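Local coordinates for periplasmic binding protein/LacI transcriptional regulator (Shewanella sp. ANA-3, PDB 5OCP), which binds L-arabinofuranose in both its alpha and beta forms as the periplasmic component of an arabinose ABC transporter, probably delivering the sugar to the membrane permease, at residues 5-8 / 14-17; 9-14 / 87-92; 17-22 / 33-38; 101-106 / 245-250; 141-146 / 221-226. All coordinates share one frame; numbering follows the deposited sequence.

Contact 1 of 5, residues 5-8 / 14-17; sequences FSQV and WRTS. With FUB (beta-L-arabinofuranose), chain J; AHR (alpha-L-arabinofuranose), chain I.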
# COMPACT_ATOMS: atom_id res chain seq x y z
N PHE A 5 6.39 12.68 11.34
CA PHE A 5 6.00 11.73 10.30
C PHE A 5 5.11 12.41 9.30
O PHE A 5 3.98 12.85 9.64
CB PHE A 5 5.28 10.54 10.92
CG PHE A 5 4.74 9.55 9.92
CD1 PHE A 5 5.32 9.34 8.71
CD2 PHE A 5 3.58 8.92 10.18
CE1 PHE A 5 4.82 8.40 7.84
CE2 PHE A 5 3.07 7.97 9.34
CZ PHE A 5 3.70 7.70 8.17
N SER A 6 5.54 12.48 8.03
CA SER A 6 4.75 13.01 6.94
C SER A 6 4.04 11.89 6.21
O SER A 6 4.68 11.09 5.48
CB SER A 6 5.58 13.83 5.97
OG SER A 6 4.76 14.15 4.80
N GLN A 7 2.72 11.74 6.43
CA GLN A 7 1.88 10.73 5.80
C GLN A 7 1.23 11.26 4.55
O GLN A 7 0.91 12.49 4.46
CB GLN A 7 0.85 10.25 6.83
CG GLN A 7 -0.15 9.20 6.43
CD GLN A 7 0.51 7.89 6.09
OE1 GLN A 7 1.21 7.76 5.08
NE2 GLN A 7 0.23 6.88 6.91
N VAL A 8 1.00 10.35 3.63
CA VAL A 8 0.40 10.67 2.34
C VAL A 8 -1.00 11.33 2.46
O VAL A 8 -1.30 12.32 1.74
CB VAL A 8 0.29 9.37 1.50
CG1 VAL A 8 -0.54 9.57 0.28
CG2 VAL A 8 1.71 8.81 1.18
N TRP A 14 -6.26 0.71 4.30
CA TRP A 14 -4.88 0.37 4.61
C TRP A 14 -4.06 1.58 5.12
O TRP A 14 -3.40 1.51 6.20
CB TRP A 14 -4.13 -0.34 3.45
CG TRP A 14 -2.77 -0.72 3.94
CD1 TRP A 14 -2.43 -1.93 4.62
CD2 TRP A 14 -1.55 0.03 3.92
NE1 TRP A 14 -1.10 -1.91 4.97
CE2 TRP A 14 -0.56 -0.71 4.63
CE3 TRP A 14 -1.19 1.30 3.45
CZ2 TRP A 14 0.74 -0.26 4.77
CZ3 TRP A 14 0.09 1.72 3.57
CH2 TRP A 14 1.04 0.97 4.25
N ARG A 15 -4.14 2.69 4.39
CA ARG A 15 -3.39 3.85 4.76
C ARG A 15 -3.74 4.37 6.14
O ARG A 15 -2.86 4.79 6.91
CB ARG A 15 -3.62 4.92 3.72
CG ARG A 15 -3.03 6.26 4.04
CD ARG A 15 -1.58 6.43 3.78
NE ARG A 15 -1.13 5.89 2.49
CZ ARG A 15 0.14 5.51 2.24
NH1 ARG A 15 1.05 5.67 3.14
NH2 ARG A 15 0.48 4.84 1.12
N THR A 16 -5.04 4.41 6.45
CA THR A 16 -5.43 4.90 7.79
C THR A 16 -5.01 3.91 8.85
O THR A 16 -4.54 4.34 9.98
CB THR A 16 -6.93 5.21 7.86
OG1 THR A 16 -7.66 4.09 7.46
CG2 THR A 16 -7.33 6.29 6.89
N SER A 17 -5.03 2.62 8.55
CA SER A 17 -4.47 1.62 9.46
C SER A 17 -2.97 1.78 9.73
O SER A 17 -2.47 1.61 10.89
CB SER A 17 -4.80 0.17 9.01
OG SER A 17 -3.90 -0.31 7.98
O5 FUB J . 1.80 2.41 -0.60
C5 FUB J . 0.93 1.41 -0.16
C4 FUB J . -0.39 1.50 -0.91
O4 FUB J . -0.95 2.79 -0.83
C3 FUB J . -1.43 0.50 -0.36
O3 FUB J . -1.20 -0.74 -0.97
C2 FUB J . -2.72 1.19 -0.78
O2 FUB J . -3.85 0.83 -0.02
C1 FUB J . -2.39 2.68 -0.77
O1 FUB J . -2.75 3.16 0.43
O5 AHR I . 1.80 2.41 -0.60
C5 AHR I . 0.93 1.41 -0.17
C4 AHR I . -0.39 1.49 -0.91
O4 AHR I . -0.94 2.78 -0.81
C3 AHR I . -1.42 0.48 -0.36
O3 AHR I . -1.21 -0.75 -0.98
C2 AHR I . -2.70 1.22 -0.72
O2 AHR I . -3.84 0.83 -0.02
C1 AHR I . -2.29 2.63 -0.34
O1 AHR I . -3.08 3.49 -0.98

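Contact 2 of 5, residues 9-14 / 87-92; sequences GSESGW and VDRNIK. With AHR (alpha-L-arabinofuranose), chain I; FUB (beta-L-arabinofuranose), chain J.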
# COMPACT_ATOMS: atom_id res chain seq x y z
N GLY A 9 -1.86 10.67 3.22
CA GLY A 9 -3.28 10.97 3.23
C GLY A 9 -4.07 9.85 3.86
O GLY A 9 -3.58 9.17 4.75
N SER A 10 -5.28 9.64 3.36
CA SER A 10 -6.24 8.67 3.91
C SER A 10 -7.03 8.01 2.80
O SER A 10 -8.21 7.71 2.95
CB SER A 10 -7.11 9.37 4.96
OG SER A 10 -7.77 10.41 4.32
N GLU A 11 -6.38 7.75 1.66
CA GLU A 11 -7.05 7.25 0.47
C GLU A 11 -7.69 5.83 0.61
O GLU A 11 -8.58 5.48 -0.14
CB GLU A 11 -6.12 7.27 -0.75
CG GLU A 11 -4.94 6.28 -0.80
CD GLU A 11 -3.73 6.63 0.08
OE1 GLU A 11 -3.71 7.70 0.74
OE2 GLU A 11 -2.83 5.77 0.21
N SER A 12 -7.14 5.01 1.52
CA SER A 12 -7.56 3.62 1.68
C SER A 12 -7.61 3.38 3.16
O SER A 12 -6.87 3.98 3.96
CB SER A 12 -6.58 2.60 0.96
OG SER A 12 -5.33 2.65 1.65
N GLY A 13 -8.42 2.40 3.53
CA GLY A 13 -8.36 1.83 4.82
C GLY A 13 -7.02 1.28 5.23
O GLY A 13 -6.61 1.42 6.43
N TRP A 14 -6.26 0.71 4.30
CA TRP A 14 -4.88 0.37 4.61
C TRP A 14 -4.06 1.58 5.12
O TRP A 14 -3.40 1.51 6.20
CB TRP A 14 -4.13 -0.34 3.45
CG TRP A 14 -2.77 -0.72 3.94
CD1 TRP A 14 -2.43 -1.93 4.62
CD2 TRP A 14 -1.55 0.03 3.92
NE1 TRP A 14 -1.10 -1.91 4.97
CE2 TRP A 14 -0.56 -0.71 4.63
CE3 TRP A 14 -1.19 1.30 3.45
CZ2 TRP A 14 0.74 -0.26 4.77
CZ3 TRP A 14 0.09 1.72 3.57
CH2 TRP A 14 1.04 0.97 4.25
N VAL A 87 9.59 5.44 4.37
CA VAL A 87 8.78 4.28 4.63
C VAL A 87 7.71 4.12 3.52
O VAL A 87 7.27 5.08 2.92
CB VAL A 87 8.05 4.31 5.96
CG1 VAL A 87 9.09 4.27 7.09
CG2 VAL A 87 7.15 5.52 6.10
N ASP A 88 7.38 2.87 3.27
CA ASP A 88 6.23 2.50 2.43
C ASP A 88 6.64 2.67 0.99
O ASP A 88 7.26 1.74 0.43
CB ASP A 88 4.95 3.19 2.92
CG ASP A 88 3.82 3.17 1.87
OD1 ASP A 88 3.77 2.21 1.05
OD2 ASP A 88 3.01 4.16 1.80
N ARG A 89 6.40 3.81 0.38
CA ARG A 89 6.79 4.05 -1.01
C ARG A 89 8.26 4.48 -1.08
O ARG A 89 9.02 4.37 -0.08
CB ARG A 89 5.83 5.00 -1.71
CG ARG A 89 4.40 4.50 -1.64
CD ARG A 89 3.43 5.47 -2.29
NE ARG A 89 2.03 4.97 -2.14
CZ ARG A 89 0.95 5.70 -2.46
NH1 ARG A 89 1.05 6.94 -2.90
NH2 ARG A 89 -0.28 5.22 -2.21
N ASN A 90 8.67 4.82 -2.28
CA ASN A 90 10.09 5.15 -2.49
C ASN A 90 10.22 6.55 -3.04
O ASN A 90 9.31 7.17 -3.58
CB ASN A 90 10.77 4.16 -3.47
CG ASN A 90 12.30 4.08 -3.31
OD1 ASN A 90 12.87 4.60 -2.36
ND2 ASN A 90 12.95 3.50 -4.31
N ILE A 91 11.45 7.05 -2.98
CA ILE A 91 11.83 8.32 -3.59
C ILE A 91 12.89 8.01 -4.66
O ILE A 91 13.57 6.98 -4.58
CB ILE A 91 12.36 9.31 -2.54
CG1 ILE A 91 13.65 8.81 -1.93
CG2 ILE A 91 11.29 9.61 -1.48
CD1 ILE A 91 14.34 9.78 -0.96
N LYS A 92 12.94 8.80 -5.70
CA LYS A 92 14.05 8.73 -6.66
C LYS A 92 15.02 9.85 -6.38
O LYS A 92 14.68 11.02 -6.61
CB LYS A 92 13.54 8.77 -8.10
CG LYS A 92 12.76 7.54 -8.52
CD LYS A 92 13.49 6.21 -8.44
CE LYS A 92 12.57 5.05 -8.80
NZ LYS A 92 12.22 4.97 -10.26
O5 AHR I . 1.80 2.41 -0.60
C5 AHR I . 0.93 1.41 -0.17
C4 AHR I . -0.39 1.49 -0.91
O4 AHR I . -0.94 2.78 -0.81
C3 AHR I . -1.42 0.48 -0.36
O3 AHR I . -1.21 -0.75 -0.98
C2 AHR I . -2.70 1.22 -0.72
O2 AHR I . -3.84 0.83 -0.02
C1 AHR I . -2.29 2.63 -0.34
O1 AHR I . -3.08 3.49 -0.98
O5 FUB J . 1.80 2.41 -0.60
C5 FUB J . 0.93 1.41 -0.16
C4 FUB J . -0.39 1.50 -0.91
O4 FUB J . -0.95 2.79 -0.83
C3 FUB J . -1.43 0.50 -0.36
O3 FUB J . -1.20 -0.74 -0.97
C2 FUB J . -2.72 1.19 -0.78
O2 FUB J . -3.85 0.83 -0.02
C1 FUB J . -2.39 2.68 -0.77
O1 FUB J . -2.75 3.16 0.43

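Contact 3 of 5, residues 17-22 / 33-38; sequences SFSEAV and LKFADA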
# COMPACT_ATOMS: atom_id res chain seq x y z
N SER A 17 -5.03 2.62 8.55
CA SER A 17 -4.47 1.62 9.46
C SER A 17 -2.97 1.78 9.73
O SER A 17 -2.47 1.61 10.89
CB SER A 17 -4.80 0.17 9.01
OG SER A 17 -3.90 -0.31 7.98
N PHE A 18 -2.25 2.20 8.70
CA PHE A 18 -0.81 2.52 8.77
C PHE A 18 -0.62 3.70 9.66
O PHE A 18 0.26 3.66 10.58
CB PHE A 18 -0.25 2.78 7.39
CG PHE A 18 1.19 3.13 7.29
CD1 PHE A 18 2.13 2.72 8.18
CD2 PHE A 18 1.60 3.89 6.16
CE1 PHE A 18 3.44 3.04 7.99
CE2 PHE A 18 2.92 4.25 5.95
CZ PHE A 18 3.84 3.81 6.90
N SER A 19 -1.39 4.72 9.46
CA SER A 19 -1.27 5.90 10.36
C SER A 19 -1.50 5.50 11.85
O SER A 19 -0.75 5.82 12.73
CB SER A 19 -2.20 7.01 9.98
OG SER A 19 -1.90 7.40 8.67
N GLU A 20 -2.55 4.74 12.09
CA GLU A 20 -2.84 4.27 13.45
C GLU A 20 -1.76 3.38 14.04
O GLU A 20 -1.39 3.51 15.25
CB GLU A 20 -4.22 3.54 13.51
CG GLU A 20 -5.38 4.49 13.35
CD GLU A 20 -5.41 5.65 14.43
OE1 GLU A 20 -5.07 5.45 15.65
OE2 GLU A 20 -5.78 6.79 14.07
N ALA A 21 -1.18 2.53 13.22
CA ALA A 21 -0.03 1.71 13.61
C ALA A 21 1.22 2.49 13.98
O ALA A 21 1.83 2.22 15.00
CB ALA A 21 0.35 0.73 12.54
N VAL A 22 1.55 3.52 13.19
CA VAL A 22 2.70 4.34 13.52
C VAL A 22 2.49 5.07 14.87
O VAL A 22 3.45 5.14 15.68
CB VAL A 22 3.06 5.35 12.41
CG1 VAL A 22 4.28 6.12 12.86
CG2 VAL A 22 3.50 4.64 11.12
N LEU A 33 5.43 11.96 18.67
CA LEU A 33 5.23 11.81 17.21
C LEU A 33 4.50 13.05 16.75
O LEU A 33 3.37 13.31 17.16
CB LEU A 33 4.40 10.58 16.90
CG LEU A 33 4.33 10.26 15.42
CD1 LEU A 33 5.66 9.80 14.87
CD2 LEU A 33 3.24 9.24 15.10
N LYS A 34 5.11 13.79 15.85
CA LYS A 34 4.41 14.82 15.14
C LYS A 34 3.88 14.29 13.82
O LYS A 34 4.58 14.32 12.81
CB LYS A 34 5.32 16.03 14.97
CG LYS A 34 5.87 16.54 16.30
CD LYS A 34 6.73 17.77 16.07
CE LYS A 34 6.59 18.81 17.19
NZ LYS A 34 5.21 19.39 17.24
N PHE A 35 2.62 13.90 13.80
CA PHE A 35 2.04 13.23 12.65
C PHE A 35 1.43 14.29 11.75
O PHE A 35 0.66 15.15 12.23
CB PHE A 35 0.98 12.28 13.10
CG PHE A 35 0.21 11.64 11.99
CD1 PHE A 35 0.64 10.41 11.46
CD2 PHE A 35 -0.94 12.19 11.54
CE1 PHE A 35 -0.15 9.81 10.46
CE2 PHE A 35 -1.69 11.62 10.52
CZ PHE A 35 -1.30 10.42 9.98
N ALA A 36 1.72 14.25 10.46
CA ALA A 36 1.06 15.13 9.51
C ALA A 36 0.39 14.39 8.38
O ALA A 36 0.99 13.45 7.86
CB ALA A 36 2.08 16.11 8.98
N ASP A 37 -0.83 14.80 8.04
CA ASP A 37 -1.59 14.22 6.95
C ASP A 37 -1.55 15.24 5.82
O ASP A 37 -1.92 16.40 6.01
CB ASP A 37 -3.03 13.95 7.38
CG ASP A 37 -3.87 13.34 6.28
OD1 ASP A 37 -3.49 13.48 5.10
OD2 ASP A 37 -4.90 12.71 6.59
N ALA A 38 -1.11 14.80 4.65
CA ALA A 38 -0.97 15.71 3.48
C ALA A 38 -2.17 15.77 2.57
O ALA A 38 -2.16 16.52 1.54
CB ALA A 38 0.28 15.34 2.70

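Contact 4 of 5, residues 101-106 / 245-250; sequences TRIASD and PYLGGP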
# COMPACT_ATOMS: atom_id res chain seq x y z
N THR A 101 17.67 5.45 5.84
CA THR A 101 17.29 4.14 5.32
C THR A 101 15.82 4.11 4.90
O THR A 101 15.07 5.04 5.17
CB THR A 101 17.55 3.03 6.35
OG1 THR A 101 17.38 1.75 5.72
CG2 THR A 101 16.58 3.15 7.51
N ARG A 102 15.43 3.02 4.25
CA ARG A 102 14.05 2.85 3.80
C ARG A 102 13.46 1.54 4.31
O ARG A 102 14.05 0.48 4.14
CB ARG A 102 13.98 2.90 2.27
CG ARG A 102 12.65 2.43 1.69
CD ARG A 102 12.50 2.86 0.24
NE ARG A 102 11.17 2.55 -0.28
CZ ARG A 102 10.89 1.51 -1.06
NH1 ARG A 102 11.86 0.67 -1.41
NH2 ARG A 102 9.66 1.31 -1.48
N ILE A 103 12.29 1.63 4.94
CA ILE A 103 11.62 0.46 5.47
C ILE A 103 10.44 0.20 4.56
O ILE A 103 9.60 1.05 4.43
CB ILE A 103 11.10 0.67 6.87
CG1 ILE A 103 12.15 1.27 7.80
CG2 ILE A 103 10.50 -0.63 7.40
CD1 ILE A 103 13.54 0.59 7.78
N ALA A 104 10.41 -0.94 3.85
CA ALA A 104 9.38 -1.14 2.87
C ALA A 104 9.16 -2.64 2.62
O ALA A 104 10.06 -3.44 2.86
CB ALA A 104 9.72 -0.41 1.59
N SER A 105 8.01 -2.98 2.08
CA SER A 105 7.85 -4.29 1.44
C SER A 105 8.37 -4.21 0.02
O SER A 105 8.73 -3.12 -0.51
CB SER A 105 6.37 -4.71 1.44
OG SER A 105 5.68 -3.74 0.62
N ASP A 106 8.53 -5.38 -0.59
CA ASP A 106 8.92 -5.49 -1.99
C ASP A 106 7.62 -5.58 -2.84
O ASP A 106 7.00 -6.62 -3.00
CB ASP A 106 9.83 -6.68 -2.23
CG ASP A 106 10.29 -6.80 -3.70
OD1 ASP A 106 9.68 -6.19 -4.62
OD2 ASP A 106 11.21 -7.63 -3.94
N PRO A 245 1.14 -3.00 8.26
CA PRO A 245 1.15 -1.55 8.56
C PRO A 245 2.19 -1.18 9.63
O PRO A 245 2.29 0.00 9.99
CB PRO A 245 -0.25 -1.30 9.00
CG PRO A 245 -0.69 -2.54 9.65
CD PRO A 245 -0.04 -3.64 8.86
N TYR A 246 3.05 -2.14 10.06
CA TYR A 246 4.07 -1.91 11.12
C TYR A 246 5.45 -1.56 10.69
O TYR A 246 6.38 -2.12 11.17
CB TYR A 246 4.06 -3.09 12.08
CG TYR A 246 2.74 -3.28 12.62
CD1 TYR A 246 2.23 -2.37 13.56
CD2 TYR A 246 1.96 -4.37 12.24
CE1 TYR A 246 0.99 -2.49 14.06
CE2 TYR A 246 0.68 -4.47 12.73
CZ TYR A 246 0.25 -3.56 13.63
OH TYR A 246 -0.98 -3.65 14.15
N LEU A 247 5.59 -0.58 9.78
CA LEU A 247 6.84 -0.16 9.28
C LEU A 247 7.49 0.86 10.21
O LEU A 247 8.70 1.12 10.10
CB LEU A 247 6.63 0.54 7.95
CG LEU A 247 6.01 -0.33 6.88
CD1 LEU A 247 5.77 0.58 5.71
CD2 LEU A 247 7.01 -1.40 6.52
N GLY A 248 6.70 1.43 11.12
CA GLY A 248 7.19 2.40 12.05
C GLY A 248 8.25 1.79 12.95
O GLY A 248 9.28 2.39 13.20
N GLY A 249 8.02 0.56 13.42
CA GLY A 249 8.93 -0.08 14.32
C GLY A 249 10.34 -0.11 13.86
O GLY A 249 11.22 0.44 14.53
N PRO A 250 10.60 -0.74 12.69
CA PRO A 250 11.95 -0.68 12.17
C PRO A 250 12.46 0.71 11.86
O PRO A 250 13.68 0.94 11.89
CB PRO A 250 11.92 -1.58 10.88
CG PRO A 250 10.69 -2.38 11.01
CD PRO A 250 9.73 -1.62 11.91

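Contact 5 of 5, residues 141-146 / 221-226; sequences IDRAAG and SVDGVP. With AHR (alpha-L-arabinofuranose), chain I; FUB (beta-L-arabinofuranose), chain J.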
# COMPACT_ATOMS: atom_id res chain seq x y z
N ILE A 141 3.48 1.25 -9.64
CA ILE A 141 4.49 0.95 -10.66
C ILE A 141 5.07 -0.45 -10.47
O ILE A 141 5.19 -1.28 -11.38
CB ILE A 141 5.59 2.02 -10.56
CG1 ILE A 141 5.05 3.41 -10.94
CG2 ILE A 141 6.76 1.67 -11.41
CD1 ILE A 141 5.95 4.51 -10.42
N ASP A 142 5.54 -0.71 -9.24
CA ASP A 142 6.23 -1.94 -8.96
C ASP A 142 5.31 -3.17 -8.86
O ASP A 142 5.73 -4.27 -9.24
CB ASP A 142 7.02 -1.82 -7.68
CG ASP A 142 8.28 -0.93 -7.82
OD1 ASP A 142 8.46 -0.31 -8.90
OD2 ASP A 142 9.01 -0.81 -6.82
N ARG A 143 4.08 -3.00 -8.41
CA ARG A 143 3.17 -4.15 -8.37
C ARG A 143 2.85 -4.54 -9.81
O ARG A 143 2.79 -5.66 -10.13
CB ARG A 143 1.87 -3.85 -7.63
CG ARG A 143 2.02 -3.92 -6.12
CD ARG A 143 0.83 -3.44 -5.32
NE ARG A 143 1.19 -3.38 -3.91
CZ ARG A 143 0.61 -2.59 -3.04
NH1 ARG A 143 -0.40 -1.86 -3.39
NH2 ARG A 143 1.02 -2.59 -1.80
N ALA A 144 2.65 -3.54 -10.65
CA ALA A 144 2.36 -3.82 -12.07
C ALA A 144 3.55 -4.55 -12.68
O ALA A 144 3.40 -5.57 -13.40
CB ALA A 144 2.00 -2.59 -12.82
N ALA A 145 4.75 -4.04 -12.43
CA ALA A 145 5.93 -4.66 -13.00
C ALA A 145 6.08 -6.13 -12.63
O ALA A 145 6.35 -6.99 -13.46
CB ALA A 145 7.19 -3.92 -12.61
N GLY A 146 5.90 -6.46 -11.35
CA GLY A 146 5.96 -7.82 -10.92
C GLY A 146 4.88 -8.74 -11.48
O GLY A 146 5.16 -9.85 -11.87
N SER A 221 -5.70 -9.08 -5.27
CA SER A 221 -5.41 -7.74 -4.80
C SER A 221 -4.21 -7.75 -3.84
O SER A 221 -3.58 -8.82 -3.61
CB SER A 221 -6.68 -7.29 -4.04
OG SER A 221 -6.61 -5.94 -3.68
N VAL A 222 -3.93 -6.58 -3.31
CA VAL A 222 -2.91 -6.37 -2.24
C VAL A 222 -3.45 -5.51 -1.13
O VAL A 222 -4.09 -4.48 -1.39
CB VAL A 222 -1.61 -5.74 -2.82
CG1 VAL A 222 -0.55 -5.61 -1.71
CG2 VAL A 222 -1.04 -6.60 -3.89
N ASP A 223 -3.15 -5.92 0.11
CA ASP A 223 -3.15 -5.13 1.37
C ASP A 223 -3.47 -6.06 2.57
O ASP A 223 -2.87 -5.94 3.64
CB ASP A 223 -4.02 -3.90 1.41
CG ASP A 223 -3.45 -2.68 0.70
OD1 ASP A 223 -2.23 -2.67 0.30
OD2 ASP A 223 -4.20 -1.69 0.45
N GLY A 224 -4.46 -6.94 2.40
CA GLY A 224 -4.88 -7.77 3.47
C GLY A 224 -5.64 -7.02 4.55
O GLY A 224 -5.43 -7.26 5.78
N VAL A 225 -6.52 -6.11 4.17
CA VAL A 225 -7.28 -5.38 5.18
C VAL A 225 -8.40 -6.24 5.70
O VAL A 225 -8.82 -7.11 5.02
CB VAL A 225 -7.81 -4.03 4.74
CG1 VAL A 225 -6.60 -3.13 4.31
CG2 VAL A 225 -8.86 -4.14 3.65
N PRO A 226 -8.89 -5.96 6.92
CA PRO A 226 -9.91 -6.84 7.49
C PRO A 226 -11.18 -6.96 6.68
O PRO A 226 -11.67 -8.08 6.55
CB PRO A 226 -10.20 -6.17 8.84
CG PRO A 226 -8.85 -5.65 9.24
CD PRO A 226 -8.33 -5.06 7.95
O5 AHR I . 1.80 2.41 -0.60
C5 AHR I . 0.93 1.41 -0.17
C4 AHR I . -0.39 1.49 -0.91
O4 AHR I . -0.94 2.78 -0.81
C3 AHR I . -1.42 0.48 -0.36
O3 AHR I . -1.21 -0.75 -0.98
C2 AHR I . -2.70 1.22 -0.72
O2 AHR I . -3.84 0.83 -0.02
C1 AHR I . -2.29 2.63 -0.34
O1 AHR I . -3.08 3.49 -0.98
O5 FUB J . 1.80 2.41 -0.60
C5 FUB J . 0.93 1.41 -0.16
C4 FUB J . -0.39 1.50 -0.91
O4 FUB J . -0.95 2.79 -0.83
C3 FUB J . -1.43 0.50 -0.36
O3 FUB J . -1.20 -0.74 -0.97
C2 FUB J . -2.72 1.19 -0.78
O2 FUB J . -3.85 0.83 -0.02
C1 FUB J . -2.39 2.68 -0.77
O1 FUB J . -2.75 3.16 0.43

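Contact 1 of 5, residues 5-8 / 14-17
In the first beta-alpha-beta unit of the periplasmic binding protein fold, Gln7 at the end of strand 2-7 and Val8 just after it meet Arg15, from the first turn of helix 13-29, beside the arabinofuranose. Arg15 NH1 donates to Gln7 OE1 at 2.9 Å. The bond is bent, 139° at the hydrogen, and comes from above the carbonyl plane; amide and guanidinium stand 81° apart. In the carbonyl plane, a lone pair of Gln7 OE1 takes the N-H of Val8, N to OE1 3.0 Å, so one oxygen is gripped twice. Gln7 NE2 is bound by Ser19, which leaves the amide little freedom to flip. Val8 CG2 lies over one face of the Arg15 guanidinium, 3.7 Å above its plane, while Trp14 CZ3 packs on the opposite face at 3.9 Å. Bends at chi2 and chi3 (45°) fold the Arg15 chain back past the Gln7 amide, and its NH2 then reaches O4 of either anomer at 3.2 Å. An alanine at Gln7 is likely to leave Arg15 NH1 without this acceptor and its guanidinium less firmly oriented toward the sugar. Asp88 and Glu11 form salt bridges with Arg15, and strand 2-7 lies between strands 32-37 and 59-62, with helix 13-29 packed against it.

Contact 2 of 5, residues 9-14 / 87-92
Glu11 and Arg89 meet at the arabinofuranose through a salt bridge, Glu11 OE2 to Arg89 NH2 at 3.6 Å, OE2 lying obliquely to the Arg89 guanidinium. Arg89 directs nearly straight N-H bonds at the sugar: NH2 donates to O4 of either anomer at 2.9 Å (167°) and NE to O5 at 3.0 Å (164°), both oxygens lying at the guanidinium edge. Other first-shell oxygens approach closely, Asp88 OD1 to 2.6 Å from O5 and Glu11 OE2 to 2.6 Å from O1, whichever anomer is present. Ser12 OG lies 2.9 Å from O2 of both. Asp88 OD2 also sits near the plane of the Trp14 indole, at its edge, 4.2 Å from Trp14 CZ3. Arg15, itself bonded to the sugar, forms salt bridges with both Glu11 and Asp88, which probably eases the cost of burying their charges near one another. In the second shell, Arg89 NH1 is held by the carbonyl of Val65, and Glu11 OE1 by Gln40. Residues 9-14 lead from strand 2-7 into helix 13-29, where Ser12 is the N-cap and bonds Arg15 N; residues 87-92 run from the end of strand 84-87, with Asp88 hydrogen-bonded through its backbone to Ile103 of neighbouring strand 101-104.

Contact 3 of 5, residues 17-22 / 33-38
Ser19 on helix 13-29 makes the close part of this contact, meeting the rim of the Phe35 ring on strand 32-37. Its OG lies near the ring plane, 3.3 Å from Phe35 CZ, and its CB is 3.5 Å from both CE1 and CZ, so the serine faces the ring edge. Phe35 has CG anti to its backbone N (chi1 174°), and this directs the ring from the strand to the helix. The hydroxyl takes its stronger polar partner outside the pair, in the amide NE2 of Gln7. About one helical turn on, a single apolar contact at ordinary van der Waals distance joins Val22 CG1 to Leu33 CD2 at 4.0 Å, the two side chains crossing at about a right angle. The solvent side is that of the strand: Leu33 and Phe35 are partly exposed, whereas Ser19 and Val22 are buried; Lys23 adds a cation-pi contact to the Phe35 ring. Altogether 162 Å² is buried. Strand 32-37 is an outermost strand of its sheet, and the arrangement is the helix-on-strand packing of a beta-alpha-beta crossover, strand 2-7, helix 13-29, strand 32-37.

Contact 4 of 5, residues 101-106 / 245-250
Ile103, on strand 101-104, packs against Leu247 and Pro250 at the start of helix 248-259, its CA 6.1 Å from that of Leu247. From the strand outward, CB comes first, 4.0 Å from the carbonyl O of Leu247. There the chain divides. The branch methyl CG2, anti to the backbone N, does most of the touching: it lies 3.7 Å from Leu247 CD2 and 3.9 Å from Pro250 CB, and so sits between the two side chains. On the other branch CG1, set beside the backbone N (chi1 -49°), skirts the helix start, 4.1 Å from the carbonyl carbon of Pro250. The terminal CD1 ends 4.1 Å from Pro250 CB, so the whole branched chain is in van der Waals contact. Leu247 runs past Ile103 in the opposite direction, and its CD2 continues to the strand backbone, 4.3 Å from Ala104 N. Pro250 crosses Ile103 obliquely and presents the CB and CG side of its ring. The evidence is thus of apolar packing: side chain meets side chain through carbon alone, with the carbonyl O of Leu247 also against Ile103, and 202 Å² is buried. Strand 101-104 lies between strands 84-87 and 268-270 of the parallel sheet; Ile103 also touches Val85, Val87 and Ile269 on these, while Leu247 reaches Phe18, which brings the segment leading into helix 248-259 up to helix 13-29.

Contact 5 of 5, residues 141-146 / 221-226
Helix 138-151 faces the bend after strand 218-221, with Arg143 CA 8.9 Å from Val222 CA where the two backbones come nearest. The contact itself is made by the extended Arg143 side chain, which approaches Val222 from the opposite direction and turns a guanidinium face to it. Val222 CG1 lies over that face of Arg143, 3.3 Å from its plane and toward the rim, leaving the edge to the sugar. There both terminal nitrogens converge on one hydroxyl: Arg143 NH1 donates to O3 of either anomer at 2.8 Å (152°) and its NH2 at 3.0 Å, the latter more bent. Asp223 OD1 comes to 2.5 Å from the same O3, and OD2 to 2.6 Å from O2, so the carboxylate spans two neighbouring hydroxyls. Between the residues themselves the salt bridge is long, Arg143 NH2 to Asp223 OD1 at 3.9 Å, with the oxygen well out of the guanidinium plane; it is a matter of charge alone. Glu110 pairs with Arg143 NE and helps fix the group's direction. A leucine in place of Arg143 would probably leave O3 without its two N-H donors and Glu110 and Asp223 without this positive partner. The shared hydroxyl is consistent with the charged residues that hold sugars in the interdomain cleft of periplasmic binding proteins.

Contacts 1, 2 and 5 are buried and polar, and all three touch the arabinofuranose; contacts 3 and 4 are partly buried and rest on packing. Contacts 1 and 2 share Trp14 and join through the Arg15 to Asp88 salt bridge, whereas contact 5 approaches the sugar from the domain of the mixed sheet, with Trp14 CB touching Asp223 and Val225 across the cleft. Contacts 1 and 3 use the same helix and adjacent strands, linked by Gln7 and Ser19, and the hydrogen-bonded chemistry near the sugar gives way to mainly van der Waals packing farther along the helix. Contact 4 serves another part of that parallel sheet and meets contact 2 where Arg102 bonds the carbonyl of Arg89.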